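Local coordinates for galactose-binding lectin (Arachis hypogaea, PDB 2PEL), which binds galactose-containing carbohydrates as a homotetrameric legume lectin that carries calcium and manganese ions in each subunit, at residues Ile32-Leu37 and Phe206-Ser211. Numbering follows the deposited sequence.
With GAL (beta-D-galactopyranose), chain E; GLC (alpha-D-glucopyranose), chain B.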
loop_
_atom_site.group_PDB
_atom_site.type_symbol
_atom_site.label_atom_id
_atom_site.label_comp_id
_atom_site.label_asym_id
_atom_site.label_seq_id
_atom_site.Cartn_x
_atom_site.Cartn_y
_atom_site.Cartn_z
ATOM N N ILE A 32 -18.525 3.337 13.800
ATOM C CA ILE A 32 -19.641 4.146 13.308
ATOM C C ILE A 32 -20.911 3.405 13.735
ATOM O O ILE A 32 -20.943 2.166 13.647
ATOM C CB ILE A 32 -19.548 4.335 11.750
ATOM C CG1 ILE A 32 -18.600 5.490 11.351
ATOM C CG2 ILE A 32 -20.933 4.497 11.072
ATOM C CD1 ILE A 32 -18.462 5.591 9.789
ATOM N N GLN A 33 -21.894 4.146 14.189
ATOM C CA GLN A 33 -23.190 3.552 14.587
ATOM C C GLN A 33 -24.189 4.096 13.556
ATOM O O GLN A 33 -24.405 5.311 13.511
ATOM C CB GLN A 33 -23.523 3.798 16.056
ATOM C CG GLN A 33 -24.806 3.042 16.403
ATOM C CD GLN A 33 -25.343 3.336 17.785
ATOM O OE1 GLN A 33 -26.541 3.349 18.075
ATOM N NE2 GLN A 33 -24.430 3.586 18.713
ATOM N N LEU A 34 -24.738 3.235 12.713
ATOM C CA LEU A 34 -25.653 3.644 11.652
ATOM C C LEU A 34 -27.021 4.115 12.129
ATOM O O LEU A 34 -27.467 5.105 11.505
ATOM C CB LEU A 34 -25.734 2.562 10.537
ATOM C CG LEU A 34 -24.467 2.397 9.701
ATOM C CD1 LEU A 34 -24.460 1.161 8.820
ATOM C CD2 LEU A 34 -24.238 3.602 8.801
ATOM N N THR A 35 -27.658 3.499 13.116
ATOM C CA THR A 35 -28.995 3.991 13.481
ATOM C C THR A 35 -29.078 4.592 14.875
ATOM O O THR A 35 -28.177 4.393 15.691
ATOM C CB THR A 35 -30.120 2.902 13.234
ATOM O OG1 THR A 35 -29.802 1.733 14.059
ATOM C CG2 THR A 35 -30.296 2.515 11.769
ATOM N N ASN A 36 -30.157 5.329 15.073
ATOM C CA ASN A 36 -30.428 5.986 16.374
ATOM C C ASN A 36 -31.398 5.039 17.088
ATOM O O ASN A 36 -32.464 4.814 16.495
ATOM C CB ASN A 36 -31.001 7.374 16.138
ATOM C CG ASN A 36 -31.209 8.155 17.427
ATOM O OD1 ASN A 36 -31.774 7.674 18.428
ATOM N ND2 ASN A 36 -30.731 9.394 17.459
ATOM N N LEU A 37 -31.042 4.515 18.242
ATOM C CA LEU A 37 -31.913 3.565 18.978
ATOM C C LEU A 37 -33.210 4.149 19.531
ATOM O O LEU A 37 -34.180 3.393 19.793
ATOM C CB LEU A 37 -31.042 2.909 20.054
ATOM C CG LEU A 37 -30.188 1.677 19.874
ATOM C CD1 LEU A 37 -29.581 1.517 18.481
ATOM C CD2 LEU A 37 -29.032 1.731 20.886
ATOM N N PHE A 206 -22.438 2.121 3.112
ATOM C CA PHE A 206 -23.283 1.256 3.944
ATOM C C PHE A 206 -24.532 2.042 4.395
ATOM O O PHE A 206 -24.521 3.261 4.623
ATOM C CB PHE A 206 -22.530 0.776 5.189
ATOM C CG PHE A 206 -21.228 0.102 4.858
ATOM C CD1 PHE A 206 -20.055 0.877 4.771
ATOM C CD2 PHE A 206 -21.178 -1.265 4.649
ATOM C CE1 PHE A 206 -18.861 0.275 4.441
ATOM C CE2 PHE A 206 -19.954 -1.878 4.325
ATOM C CZ PHE A 206 -18.796 -1.107 4.211
ATOM N N SER A 207 -25.638 1.341 4.564
ATOM C CA SER A 207 -26.920 1.881 5.026
ATOM C C SER A 207 -27.551 0.862 5.979
ATOM O O SER A 207 -27.415 -0.326 5.685
ATOM C CB SER A 207 -27.849 2.235 3.873
ATOM O OG SER A 207 -29.096 2.658 4.410
ATOM N N ALA A 208 -28.174 1.303 7.048
ATOM C CA ALA A 208 -28.874 0.445 8.034
ATOM C C ALA A 208 -30.204 1.147 8.409
ATOM O O ALA A 208 -30.290 2.389 8.278
ATOM C CB ALA A 208 -28.069 0.136 9.260
ATOM N N SER A 209 -31.220 0.365 8.802
ATOM C CA SER A 209 -32.519 0.970 9.163
ATOM C C SER A 209 -33.179 0.139 10.258
ATOM O O SER A 209 -32.732 -0.969 10.540
ATOM C CB SER A 209 -33.411 1.088 7.934
ATOM O OG SER A 209 -33.665 -0.222 7.441
ATOM N N GLY A 210 -34.188 0.711 10.863
ATOM C CA GLY A 210 -35.030 0.141 11.941
ATOM C C GLY A 210 -36.457 0.691 11.784
ATOM O O GLY A 210 -36.731 1.470 10.847
ATOM N N SER A 211 -37.366 0.269 12.642
ATOM C CA SER A 211 -38.769 0.732 12.600
ATOM C C SER A 211 -39.157 1.049 14.048
ATOM O O SER A 211 -38.273 1.254 14.901
ATOM C CB SER A 211 -39.667 -0.288 11.934
ATOM O OG SER A 211 -39.672 -1.568 12.553
HETATM C C1 GAL E . -41.919 -3.950 11.165
HETATM C C2 GAL E . -41.036 -3.496 10.005
HETATM C C3 GAL E . -39.930 -4.481 9.731
HETATM C C4 GAL E . -39.154 -4.794 10.995
HETATM C C5 GAL E . -40.151 -5.330 12.005
HETATM C C6 GAL E . -39.538 -5.658 13.338
HETATM O O2 GAL E . -41.789 -3.204 8.867
HETATM O O3 GAL E . -39.113 -4.089 8.628
HETATM O O4 GAL E . -38.468 -3.701 11.632
HETATM O O5 GAL E . -41.147 -4.309 12.283
HETATM O O6 GAL E . -40.603 -6.020 14.203
HETATM C C1 GLC B . -46.188 -2.010 13.727
HETATM C C2 GLC B . -44.889 -2.246 14.483
HETATM C C3 GLC B . -43.722 -1.950 13.529
HETATM C C4 GLC B . -43.828 -2.936 12.349
HETATM C C5 GLC B . -45.161 -2.775 11.650
HETATM C C6 GLC B . -45.482 -3.772 10.559
HETATM O O1 GLC B . -46.072 -0.598 13.355
HETATM O O2 GLC B . -44.949 -1.389 15.690
HETATM O O3 GLC B . -42.499 -2.366 14.133
HETATM O O4 GLC B . -42.648 -2.809 11.547
HETATM O O5 GLC B . -46.222 -2.851 12.606
HETATM O O6 GLC B . -45.437 -5.146 11.042
#
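Thr35 turns its methyl, not its hydroxyl, onto the backbone of the facing strand: CG2 lies 3.5 Å from Ala208 O and 3.8 Å from Ser209 CA. With chi1 at 60°, CG2 is anti to the carbonyl carbon and reaches the strand, while OG1 is engaged by His218 ND1 in a hydrogen bond. The threonine thus contributes a methyl group to this face and keeps its hydroxyl for the histidine. Beside it, Leu34 meets Ala208 almost root to root, CB to CB at 3.6 Å, a close approach that the small alanine permits. The Leu34 side chain then runs along the strand toward Phe206, and its CD1 lies against both neighbours, 3.8 Å from Ala208 CB and 4.1 Å from Phe206 CB. The phenylalanine ring itself leads away from Leu34 and packs edge-to-face with Phe69 and Trp223. Ser207 and Ser209 point from the other face of strand 201-209, where their hydroxyls bond to the carbonyl oxygens of Leu106 and Gly103; the Ser209 side chain is about 8 Å from the bound calcium ion. Past Gly210 the chain reaches the sugar: Ser211 OG sits 2.6 Å from O4 of the galactose; the sugar is hydrogen-bonded as well to Asp83 OD2 and Asn127 ND2. Leu34 and Thr35 follow the short strand 32-33, which pairs with strand 217-229 of one sheet, whereas strand 201-209 belongs to the seven-stranded sheet. The contact therefore joins the two sheets of the legume lectin beta-sandwich through apolar packing, next to the end of strand 201-209, from which the chain continues through Gly210 to the galactose-binding site.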